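Local coordinates for Poly(Beta-D-mannuronate) lyase (PDB 7O79), which probably cleaves poly(beta-D-mannuronate), the mannuronate-rich part of alginate, as a beta-helical polysaccharide lyase of family 6, at residues Leu128-Phe134 with Thr155-Phe161; Asn198-His204 with Asn223-Lys229; Phe175-Gly179 with Ala191-Ile195. One frame throughout, in Å; residues are numbered along the deposited sequence.

Interaction 1: Leu128-Phe134 with Thr155-Phe161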
loop_
_atom_site.group_PDB
_atom_site.type_symbol
_atom_site.label_atom_id
_atom_site.label_comp_id
_atom_site.label_asym_id
_atom_site.label_seq_id
_atom_site.Cartn_x
_atom_site.Cartn_y
_atom_site.Cartn_z
ATOM N N LEU A 128 -13.678 6.846 -1.970
ATOM C CA LEU A 128 -13.081 6.515 -3.257
ATOM C C LEU A 128 -12.166 7.633 -3.733
ATOM O O LEU A 128 -12.552 8.804 -3.709
ATOM C CB LEU A 128 -14.168 6.251 -4.301
ATOM C CG LEU A 128 -13.704 5.948 -5.727
ATOM C CD1 LEU A 128 -12.763 4.758 -5.789
ATOM C CD2 LEU A 128 -14.930 5.680 -6.582
ATOM N N MET A 129 -10.946 7.270 -4.129
ATOM C CA MET A 129 -10.019 8.157 -4.832
ATOM C C MET A 129 -9.635 7.509 -6.147
ATOM O O MET A 129 -9.128 6.386 -6.144
ATOM C CB MET A 129 -8.726 8.412 -4.043
ATOM C CG MET A 129 -7.938 9.619 -4.537
ATOM S SD MET A 129 -6.570 10.161 -3.453
ATOM C CE MET A 129 -5.473 8.730 -3.480
ATOM N N GLN A 130 -9.820 8.222 -7.262
ATOM C CA GLN A 130 -9.482 7.639 -8.548
ATOM C C GLN A 130 -9.101 8.734 -9.537
ATOM O O GLN A 130 -9.552 9.873 -9.423
ATOM C CB GLN A 130 -10.632 6.781 -9.094
ATOM C CG GLN A 130 -11.928 7.547 -9.357
ATOM C CD GLN A 130 -13.019 6.648 -9.927
ATOM O OE1 GLN A 130 -13.008 5.431 -9.722
ATOM N NE2 GLN A 130 -13.970 7.249 -10.642
ATOM N N TYR A 131 -8.249 8.374 -10.496
ATOM C CA TYR A 131 -7.709 9.314 -11.490
ATOM C C TYR A 131 -7.082 10.539 -10.838
ATOM O O TYR A 131 -7.298 11.679 -11.251
ATOM C CB TYR A 131 -8.773 9.720 -12.499
ATOM C CG TYR A 131 -9.313 8.521 -13.223
ATOM C CD1 TYR A 131 -8.555 7.891 -14.210
ATOM C CD2 TYR A 131 -10.553 7.987 -12.904
ATOM C CE1 TYR A 131 -9.031 6.774 -14.884
ATOM C CE2 TYR A 131 -11.030 6.872 -13.576
ATOM C CZ TYR A 131 -10.259 6.277 -14.563
ATOM O OH TYR A 131 -10.727 5.169 -15.232
ATOM N N CYS A 132 -6.273 10.294 -9.816
ATOM C CA CYS A 132 -5.487 11.345 -9.204
ATOM C C CYS A 132 -4.006 11.056 -9.407
ATOM O O CYS A 132 -3.600 9.906 -9.598
ATOM C CB CYS A 132 -5.832 11.492 -7.721
ATOM S SG CYS A 132 -7.527 12.088 -7.417
ATOM N N SER A 133 -3.197 12.116 -9.376
ATOM C CA SER A 133 -1.760 12.025 -9.623
ATOM C C SER A 133 -0.988 12.655 -8.474
ATOM O O SER A 133 -1.380 13.697 -7.944
ATOM C CB SER A 133 -1.342 12.720 -10.932
ATOM O OG SER A 133 -1.872 12.060 -12.059
ATOM N N PHE A 134 0.134 12.030 -8.125
ATOM C CA PHE A 134 0.934 12.427 -6.975
ATOM C C PHE A 134 2.405 12.363 -7.350
ATOM O O PHE A 134 2.908 11.304 -7.737
ATOM C CB PHE A 134 0.623 11.527 -5.771
ATOM C CG PHE A 134 -0.850 11.425 -5.465
ATOM C CD1 PHE A 134 -1.459 12.376 -4.661
ATOM C CD2 PHE A 134 -1.634 10.446 -6.049
ATOM C CE1 PHE A 134 -2.799 12.318 -4.380
ATOM C CE2 PHE A 134 -2.989 10.374 -5.779
ATOM C CZ PHE A 134 -3.580 11.316 -4.939
ATOM N N THR A 155 -11.151 2.811 -1.206
ATOM C CA THR A 155 -10.637 2.301 -2.472
ATOM C C THR A 155 -9.818 3.398 -3.131
ATOM O O THR A 155 -10.257 4.551 -3.184
ATOM C CB THR A 155 -11.794 1.852 -3.393
ATOM O OG1 THR A 155 -12.450 0.720 -2.810
ATOM C CG2 THR A 155 -11.281 1.442 -4.784
ATOM N N VAL A 156 -8.624 3.045 -3.608
ATOM C CA VAL A 156 -7.772 3.939 -4.378
ATOM C C VAL A 156 -7.465 3.219 -5.690
ATOM O O VAL A 156 -6.857 2.142 -5.674
ATOM C CB VAL A 156 -6.469 4.277 -3.626
ATOM C CG1 VAL A 156 -5.500 5.054 -4.535
ATOM C CG2 VAL A 156 -6.753 5.010 -2.305
ATOM N N GLN A 157 -7.907 3.782 -6.819
ATOM C CA GLN A 157 -7.744 3.092 -8.091
ATOM C C GLN A 157 -7.428 4.076 -9.207
ATOM O O GLN A 157 -7.817 5.242 -9.151
ATOM C CB GLN A 157 -8.991 2.249 -8.436
ATOM C CG GLN A 157 -10.266 3.039 -8.579
ATOM C CD GLN A 157 -11.466 2.141 -8.846
ATOM O OE1 GLN A 157 -11.358 0.921 -8.797
ATOM N NE2 GLN A 157 -12.620 2.748 -9.115
ATOM N N TYR A 158 -6.713 3.584 -10.227
ATOM C CA TYR A 158 -6.368 4.382 -11.405
ATOM C C TYR A 158 -5.664 5.672 -11.033
ATOM O O TYR A 158 -5.821 6.699 -11.702
ATOM C CB TYR A 158 -7.592 4.688 -12.279
ATOM C CG TYR A 158 -8.466 3.495 -12.572
ATOM C CD1 TYR A 158 -7.975 2.425 -13.299
ATOM C CD2 TYR A 158 -9.794 3.466 -12.180
ATOM C CE1 TYR A 158 -8.776 1.331 -13.587
ATOM C CE2 TYR A 158 -10.605 2.381 -12.467
ATOM C CZ TYR A 158 -10.092 1.321 -13.165
ATOM O OH TYR A 158 -10.895 0.239 -13.459
ATOM N N CYS A 159 -4.860 5.628 -9.978
ATOM C CA CYS A 159 -4.035 6.769 -9.639
ATOM C C CYS A 159 -2.603 6.557 -10.121
ATOM O O CYS A 159 -2.193 5.465 -10.522
ATOM C CB CYS A 159 -4.082 7.037 -8.130
ATOM S SG CYS A 159 -5.701 7.654 -7.592
ATOM N N TYR A 160 -1.840 7.642 -10.073
ATOM C CA TYR A 160 -0.485 7.682 -10.599
ATOM C C TYR A 160 0.431 8.247 -9.519
ATOM O O TYR A 160 0.229 9.381 -9.064
ATOM C CB TYR A 160 -0.459 8.534 -11.873
ATOM C CG TYR A 160 0.838 8.542 -12.647
ATOM C CD1 TYR A 160 1.739 7.486 -12.564
ATOM C CD2 TYR A 160 1.152 9.613 -13.485
ATOM C CE1 TYR A 160 2.916 7.494 -13.297
ATOM C CE2 TYR A 160 2.336 9.634 -14.212
ATOM C CZ TYR A 160 3.204 8.573 -14.120
ATOM O OH TYR A 160 4.367 8.600 -14.844
ATOM N N PHE A 161 1.436 7.462 -9.112
ATOM C CA PHE A 161 2.398 7.874 -8.087
ATOM C C PHE A 161 3.789 7.875 -8.710
ATOM O O PHE A 161 4.329 6.814 -9.038
ATOM C CB PHE A 161 2.339 6.965 -6.856
ATOM C CG PHE A 161 0.945 6.768 -6.307
ATOM C CD1 PHE A 161 0.108 5.794 -6.829
ATOM C CD2 PHE A 161 0.474 7.577 -5.277
ATOM C CE1 PHE A 161 -1.177 5.608 -6.336
ATOM C CE2 PHE A 161 -0.812 7.398 -4.768
ATOM C CZ PHE A 161 -1.646 6.418 -5.311
#
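F134 and F161 lie side by side in the core of a right-handed parallel beta-helix, one coil above the next, at equivalent positions of two strands in parallel register. Their planes are close to parallel and the rings are offset, with centroids separated by 5.2 Å, so they touch through CD2 of F134 and CE2 of F161 at 3.4 Å. M129 and V156 continue this buried side. The M129 chain bends at its last torsion and brings its methyl CE alongside CG1 of V156, 3.8 Å away. Between these pairs the strands turn a corner, where the backbone N of C132 donates to SG of C159 (3.5 Å), giving a buried amide a sulfur acceptor. Backbone bonds such as M129 N to T155 O and F134 N to Y160 O pair the strands before and after the corner.

The outer side is looser and partly open to solvent. Y131 and Y158, both with left-handed backbone angles at the bend, point the same way, their rings near parallel with little of one over the other. CB of Y158 sits over one face of the Y131 ring, 3.8 Å from its centroid, while OH of Y131 rests over the rim of the Y158 ring. A serine in place of Y131 would probably leave CB of Y158 without its aromatic lid and K453 without its cation-pi partner.

Beside them Q130 and Q157 run in step. In each, CG is wedged between the backbone N and the carbonyl carbon (chi1 62° and 61°), and the extended chains carry two nearly coplanar amides outward. E101 takes NE2 of Q130 and K196 reaches OE1 of Q157; between the two amides, NE2 of Q157 donates to OE1 of Q130 at 2.8 Å.

Interaction 2: Asn198-His204 with Asn223-Lys229; sequences NLFERAH and NTVISTK
The imidazole of H204 is sandwiched: K229 CG and CD lie over one face, and the carbonyl O of R202, from its own segment, lies over the centre of the other. At its edge are T228 CA and S227 O, the latter 3.2 Å from H204 CE1. ND1 accepts the backbone N of K229 at 3.1 Å, the donor standing 25° out of the ring plane; this bond, with packing on both faces, probably limits the ring's rotation. K229 itself reaches on to E252 and the carbonyl of K253. The R202 guanidinium has S227 OG over its centre, 3.4 Å above the plane. The F200 ring turns its edge to T224 O, while V225 CG2 approaches it obliquely, 3.6 Å from F200 CD1.

Between these groups the strands pair in parallel, and I226 O is gripped twice, by R202 N and by T228 OG1, the hydroxyl approaching from above the carbonyl plane. On the side away from the core, still buried, L199 CD1 packs on T224 CG2 at 3.5 Å.

At the other end N198 and N223 hold their amides almost parallel, 12° apart. N223 OD1 accepts both N198 N (2.8 Å) and N198 ND2 (3.0 Å). N198 OD1 goes on to C159 N in the preceding coil. With N245, whose OD1 accepts N223 N, N198 and N223 make up an asparagine stack at a turn, a recurrent feature of parallel beta-helices.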
loop_
_atom_site.group_PDB
_atom_site.type_symbol
_atom_site.label_atom_id
_atom_site.label_comp_id
_atom_site.label_asym_id
_atom_site.label_seq_id
_atom_site.Cartn_x
_atom_site.Cartn_y
_atom_site.Cartn_z
ATOM N N ASN A 198 -3.399 0.858 -9.995
ATOM C CA ASN A 198 -2.592 2.068 -9.926
ATOM C C ASN A 198 -1.239 1.839 -10.598
ATOM O O ASN A 198 -0.761 0.704 -10.715
ATOM C CB ASN A 198 -2.371 2.510 -8.476
ATOM C CG ASN A 198 -3.664 2.748 -7.743
ATOM O OD1 ASN A 198 -4.362 3.730 -7.995
ATOM N ND2 ASN A 198 -4.027 1.806 -6.874
ATOM N N LEU A 199 -0.621 2.937 -11.019
ATOM C CA LEU A 199 0.712 2.942 -11.613
ATOM C C LEU A 199 1.701 3.612 -10.667
ATOM O O LEU A 199 1.513 4.769 -10.272
ATOM C CB LEU A 199 0.697 3.655 -12.960
ATOM C CG LEU A 199 2.034 3.771 -13.694
ATOM C CD1 LEU A 199 2.646 2.415 -13.999
ATOM C CD2 LEU A 199 1.866 4.551 -14.988
ATOM N N PHE A 200 2.798 2.943 -10.375
ATOM C CA PHE A 200 3.855 3.491 -9.567
ATOM C C PHE A 200 5.113 3.584 -10.451
ATOM O O PHE A 200 5.480 2.626 -11.069
ATOM C CB PHE A 200 4.183 2.614 -8.375
ATOM C CG PHE A 200 3.050 2.369 -7.436
ATOM C CD1 PHE A 200 2.058 1.469 -7.733
ATOM C CD2 PHE A 200 3.021 2.980 -6.221
ATOM C CE1 PHE A 200 1.042 1.233 -6.849
ATOM C CE2 PHE A 200 2.004 2.751 -5.344
ATOM C CZ PHE A 200 1.016 1.882 -5.656
ATOM N N GLU A 201 5.726 4.745 -10.537
ATOM C CA GLU A 201 6.950 4.893 -11.285
ATOM C C GLU A 201 7.974 5.650 -10.473
ATOM O O GLU A 201 7.802 6.800 -10.228
ATOM C CB GLU A 201 6.679 5.599 -12.579
ATOM C CG GLU A 201 7.860 5.674 -13.510
ATOM C CD GLU A 201 7.490 5.260 -14.895
ATOM O OE1 GLU A 201 6.290 5.196 -15.186
ATOM O OE2 GLU A 201 8.401 4.997 -15.698
ATOM N N ARG A 202 9.076 5.009 -10.170
ATOM C CA ARG A 202 10.097 5.575 -9.308
ATOM C C ARG A 202 9.493 6.184 -8.036
ATOM O O ARG A 202 9.894 7.216 -7.600
ATOM C CB ARG A 202 10.997 6.541 -10.070
ATOM C CG ARG A 202 11.925 5.801 -10.997
ATOM C CD ARG A 202 12.307 6.566 -12.238
ATOM N NE ARG A 202 13.433 5.922 -12.904
ATOM C CZ ARG A 202 13.386 5.100 -13.949
ATOM N NH1 ARG A 202 12.268 4.775 -14.543
ATOM N NH2 ARG A 202 14.501 4.610 -14.411
ATOM N N ALA A 203 8.532 5.487 -7.457
ATOM C CA ALA A 203 7.819 5.926 -6.253
ATOM C C ALA A 203 8.543 5.453 -4.997
ATOM O O ALA A 203 7.960 4.836 -4.099
ATOM C CB ALA A 203 6.377 5.436 -6.280
ATOM N N HIS A 204 9.844 5.758 -4.942
ATOM C CA HIS A 204 10.731 5.149 -3.953
ATOM C C HIS A 204 10.263 5.407 -2.532
ATOM O O HIS A 204 10.050 4.468 -1.762
ATOM C CB HIS A 204 12.167 5.662 -4.124
ATOM C CG HIS A 204 12.709 5.517 -5.511
ATOM N ND1 HIS A 204 12.482 4.398 -6.281
ATOM C CD2 HIS A 204 13.494 6.332 -6.257
ATOM C CE1 HIS A 204 13.086 4.535 -7.449
ATOM N NE2 HIS A 204 13.702 5.704 -7.463
ATOM N N ASN A 223 -2.007 -3.575 -9.963
ATOM C CA ASN A 223 -1.136 -2.408 -9.973
ATOM C C ASN A 223 0.120 -2.683 -10.799
ATOM O O ASN A 223 0.590 -3.819 -10.894
ATOM C CB ASN A 223 -0.729 -2.045 -8.550
ATOM C CG ASN A 223 -1.922 -1.705 -7.677
ATOM O OD1 ASN A 223 -2.475 -0.601 -7.754
ATOM N ND2 ASN A 223 -2.353 -2.671 -6.872
ATOM N N THR A 224 0.691 -1.619 -11.356
ATOM C CA THR A 224 1.941 -1.698 -12.105
ATOM C C THR A 224 2.991 -0.881 -11.363
ATOM O O THR A 224 2.793 0.317 -11.127
ATOM C CB THR A 224 1.744 -1.187 -13.542
ATOM O OG1 THR A 224 0.907 -2.102 -14.257
ATOM C CG2 THR A 224 3.075 -1.089 -14.271
ATOM N N VAL A 225 4.089 -1.530 -10.969
ATOM C CA VAL A 225 5.150 -0.897 -10.181
ATOM C C VAL A 225 6.439 -0.937 -10.993
ATOM O O VAL A 225 7.045 -2.003 -11.160
ATOM C CB VAL A 225 5.346 -1.577 -8.815
ATOM C CG1 VAL A 225 6.426 -0.885 -8.046
ATOM C CG2 VAL A 225 4.036 -1.584 -8.009
ATOM N N ILE A 226 6.892 0.227 -11.452
ATOM C CA ILE A 226 7.993 0.322 -12.404
ATOM C C ILE A 226 9.189 0.967 -11.712
ATOM O O ILE A 226 9.085 2.087 -11.191
ATOM C CB ILE A 226 7.588 1.116 -13.654
ATOM C CG1 ILE A 226 6.484 0.370 -14.417
ATOM C CG2 ILE A 226 8.797 1.318 -14.564
ATOM C CD1 ILE A 226 6.033 1.080 -15.689
ATOM N N SER A 227 10.305 0.236 -11.664
ATOM C CA SER A 227 11.611 0.776 -11.262
ATOM C C SER A 227 11.560 1.489 -9.909
ATOM O O SER A 227 12.033 2.621 -9.757
ATOM C CB SER A 227 12.147 1.716 -12.349
ATOM O OG SER A 227 13.432 2.214 -12.015
ATOM N N THR A 228 10.996 0.819 -8.905
ATOM C CA THR A 228 10.765 1.440 -7.604
ATOM C C THR A 228 11.478 0.664 -6.511
ATOM O O THR A 228 11.380 -0.569 -6.449
ATOM C CB THR A 228 9.265 1.544 -7.281
ATOM O OG1 THR A 228 8.604 2.284 -8.315
ATOM C CG2 THR A 228 9.038 2.227 -5.916
ATOM N N LYS A 229 12.188 1.391 -5.650
ATOM C CA LYS A 229 12.874 0.757 -4.538
ATOM C C LYS A 229 11.845 0.251 -3.529
ATOM O O LYS A 229 10.821 0.899 -3.287
ATOM C CB LYS A 229 13.821 1.746 -3.872
ATOM C CG LYS A 229 14.980 2.250 -4.752
ATOM C CD LYS A 229 15.845 3.194 -3.916
ATOM C CE LYS A 229 16.890 3.898 -4.776
ATOM N NZ LYS A 229 17.741 2.872 -5.460
HETATM O O HOH W 1 9.424 1.812 -0.607
#

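Interaction 3: Phe175-Gly179 with Ala191-Ile195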
loop_
_atom_site.group_PDB
_atom_site.type_symbol
_atom_site.label_atom_id
_atom_site.label_comp_id
_atom_site.label_asym_id
_atom_site.label_seq_id
_atom_site.Cartn_x
_atom_site.Cartn_y
_atom_site.Cartn_z
ATOM N N PHE A 175 1.752 3.719 0.545
ATOM C CA PHE A 175 0.506 3.351 1.212
ATOM C C PHE A 175 0.843 2.695 2.545
ATOM O O PHE A 175 1.671 1.780 2.584
ATOM C CB PHE A 175 -0.308 2.348 0.373
ATOM C CG PHE A 175 -1.019 2.940 -0.826
ATOM C CD1 PHE A 175 -0.362 3.094 -2.041
ATOM C CD2 PHE A 175 -2.371 3.262 -0.753
ATOM C CE1 PHE A 175 -1.034 3.614 -3.164
ATOM C CE2 PHE A 175 -3.063 3.767 -1.873
ATOM C CZ PHE A 175 -2.389 3.934 -3.077
ATOM N N ARG A 176 0.197 3.131 3.628
ATOM C CA ARG A 176 0.256 2.429 4.908
ATOM C C ARG A 176 -1.173 2.220 5.408
ATOM O O ARG A 176 -1.883 3.192 5.678
ATOM C CB ARG A 176 1.108 3.193 5.933
ATOM C CG ARG A 176 1.195 2.492 7.295
ATOM C CD ARG A 176 2.085 3.227 8.330
ATOM N NE ARG A 176 1.518 4.505 8.754
ATOM C CZ ARG A 176 2.228 5.511 9.255
ATOM N NH1 ARG A 176 3.539 5.381 9.438
ATOM N NH2 ARG A 176 1.619 6.635 9.609
ATOM N N ILE A 177 -1.599 0.956 5.517
ATOM C CA ILE A 177 -2.997 0.605 5.788
ATOM C C ILE A 177 -3.116 0.043 7.199
ATOM O O ILE A 177 -2.915 -1.156 7.433
ATOM C CB ILE A 177 -3.567 -0.386 4.765
ATOM C CG1 ILE A 177 -3.154 0.002 3.341
ATOM C CG2 ILE A 177 -5.094 -0.514 4.952
ATOM C CD1 ILE A 177 -3.662 1.382 2.933
ATOM N N TRP A 178 -3.529 0.894 8.133
ATOM C CA TRP A 178 -3.898 0.437 9.461
ATOM C C TRP A 178 -5.351 -0.023 9.461
ATOM O O TRP A 178 -6.097 0.188 8.496
ATOM C CB TRP A 178 -3.729 1.555 10.486
ATOM C CG TRP A 178 -2.304 1.955 10.788
ATOM C CD1 TRP A 178 -1.191 1.155 10.793
ATOM C CD2 TRP A 178 -1.863 3.261 11.159
ATOM N NE1 TRP A 178 -0.070 1.896 11.136
ATOM C CE2 TRP A 178 -0.462 3.192 11.372
ATOM C CE3 TRP A 178 -2.521 4.490 11.346
ATOM C CZ2 TRP A 178 0.295 4.308 11.751
ATOM C CZ3 TRP A 178 -1.763 5.603 11.724
ATOM C CH2 TRP A 178 -0.367 5.500 11.922
ATOM N N GLY A 179 -5.754 -0.627 10.577
ATOM C CA GLY A 179 -7.094 -1.111 10.783
ATOM C C GLY A 179 -7.071 -2.422 11.524
ATOM O O GLY A 179 -6.030 -2.866 12.001
ATOM N N ALA A 191 -9.491 -3.900 7.525
ATOM C CA ALA A 191 -9.634 -2.578 6.916
ATOM C C ALA A 191 -10.403 -2.623 5.596
ATOM O O ALA A 191 -11.043 -1.636 5.218
ATOM C CB ALA A 191 -8.258 -1.951 6.657
ATOM N N PHE A 192 -10.346 -3.747 4.889
ATOM C CA PHE A 192 -11.001 -3.882 3.588
ATOM C C PHE A 192 -10.620 -2.737 2.651
ATOM O O PHE A 192 -11.462 -2.156 1.956
ATOM C CB PHE A 192 -12.520 -3.992 3.733
ATOM C CG PHE A 192 -12.977 -5.120 4.636
ATOM C CD1 PHE A 192 -13.235 -6.380 4.108
ATOM C CD2 PHE A 192 -13.221 -4.902 5.987
ATOM C CE1 PHE A 192 -13.675 -7.414 4.912
ATOM C CE2 PHE A 192 -13.684 -5.938 6.805
ATOM C CZ PHE A 192 -13.902 -7.189 6.273
ATOM N N PHE A 193 -9.335 -2.400 2.637
ATOM C CA PHE A 193 -8.816 -1.328 1.790
ATOM C C PHE A 193 -8.435 -1.902 0.431
ATOM O O PHE A 193 -7.851 -2.983 0.346
ATOM C CB PHE A 193 -7.602 -0.669 2.450
ATOM C CG PHE A 193 -7.250 0.695 1.909
ATOM C CD1 PHE A 193 -6.558 0.838 0.705
ATOM C CD2 PHE A 193 -7.585 1.839 2.624
ATOM C CE1 PHE A 193 -6.219 2.108 0.220
ATOM C CE2 PHE A 193 -7.273 3.102 2.138
ATOM C CZ PHE A 193 -6.586 3.243 0.943
ATOM N N THR A 194 -8.773 -1.186 -0.628
ATOM C CA THR A 194 -8.495 -1.654 -1.982
ATOM C C THR A 194 -7.490 -0.718 -2.637
ATOM O O THR A 194 -7.744 0.490 -2.753
ATOM C CB THR A 194 -9.776 -1.734 -2.811
ATOM O OG1 THR A 194 -10.592 -2.795 -2.311
ATOM C CG2 THR A 194 -9.442 -1.992 -4.295
ATOM N N ILE A 195 -6.358 -1.277 -3.059
ATOM C CA ILE A 195 -5.359 -0.578 -3.859
ATOM C C ILE A 195 -5.374 -1.260 -5.221
ATOM O O ILE A 195 -4.846 -2.368 -5.363
ATOM C CB ILE A 195 -3.963 -0.660 -3.228
ATOM C CG1 ILE A 195 -3.940 -0.050 -1.812
ATOM C CG2 ILE A 195 -2.931 -0.012 -4.155
ATOM C CD1 ILE A 195 -2.564 -0.269 -1.095
#
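Across the interior of the parallel beta-helix, strand 175-177 faces the chain that leads into strand 194-201, and F175 and I177 meet F193 and I195 in the hydrophobic core. The two runs go in nearly opposite directions, 161° apart, and close like a wedge: CA of F175 stands 8.7 Å from CA of I195, but CA of G179 only 4.9 Å from CA of A191.

I177 carries the middle. Its CD1 methyl sits almost directly over the centre of the F193 ring, 3.6 Å from the centroid and 8° off the normal, while its other branch, CG2, presses on F193 CB at 3.5 Å. With CG anti to the backbone N (chi1 -162°), F193 reaches into the core, and its side chain crosses that of I177 at about a right angle. At the wide end F175 and I195 slide past each other from opposite walls, and CD1 of I195 lies over the F175 ring, 3.6 Å from CD2 of F175.

At the narrow end the methyl of A191 packs between the two backbones, touching I177 CG2 at 3.9 Å and the carbonyl O of W178 at 3.6 Å. G179 has no room for more: a CB there would clash with A191 CB, and its backbone angles by themselves call for glycine. The contact is thus wholly apolar in its side chains, and several backbone polar atoms have partners elsewhere, among them W178 O at N146 ND2 and G179 N at Q148 OE1.

Along the helix axis strand 175-177 is bonded on one flank to strand 144-146, through V144 and N146, and on the other to strand 209-214, through I210 and S212, while F193 meets F122 of strand 118-122 edge-to-face.

Overall arrangement
The three contacts share the middle of one beta-helix. Along the chain interaction 1 comes first, then interaction 3, then interaction 2. Interactions 1 and 2 each join successive coils through parallel neighbours, and strands 155-162 and 194-201 are themselves paired, so 128-135, 155-162, 194-201 and 219-226 follow one another along the axis. Interaction 3 runs across the interior instead, linking strand 175-177 of another face to strand 194-201, which interaction 2 also uses. Centres lie about 13 Å (1 and 2), 14 Å (1 and 3) and 18 Å (2 and 3) apart. F161, F175 and F200 meet in the core, so the three contacts are parts of one continuous hydrophobic interior, packed along the axis and across it.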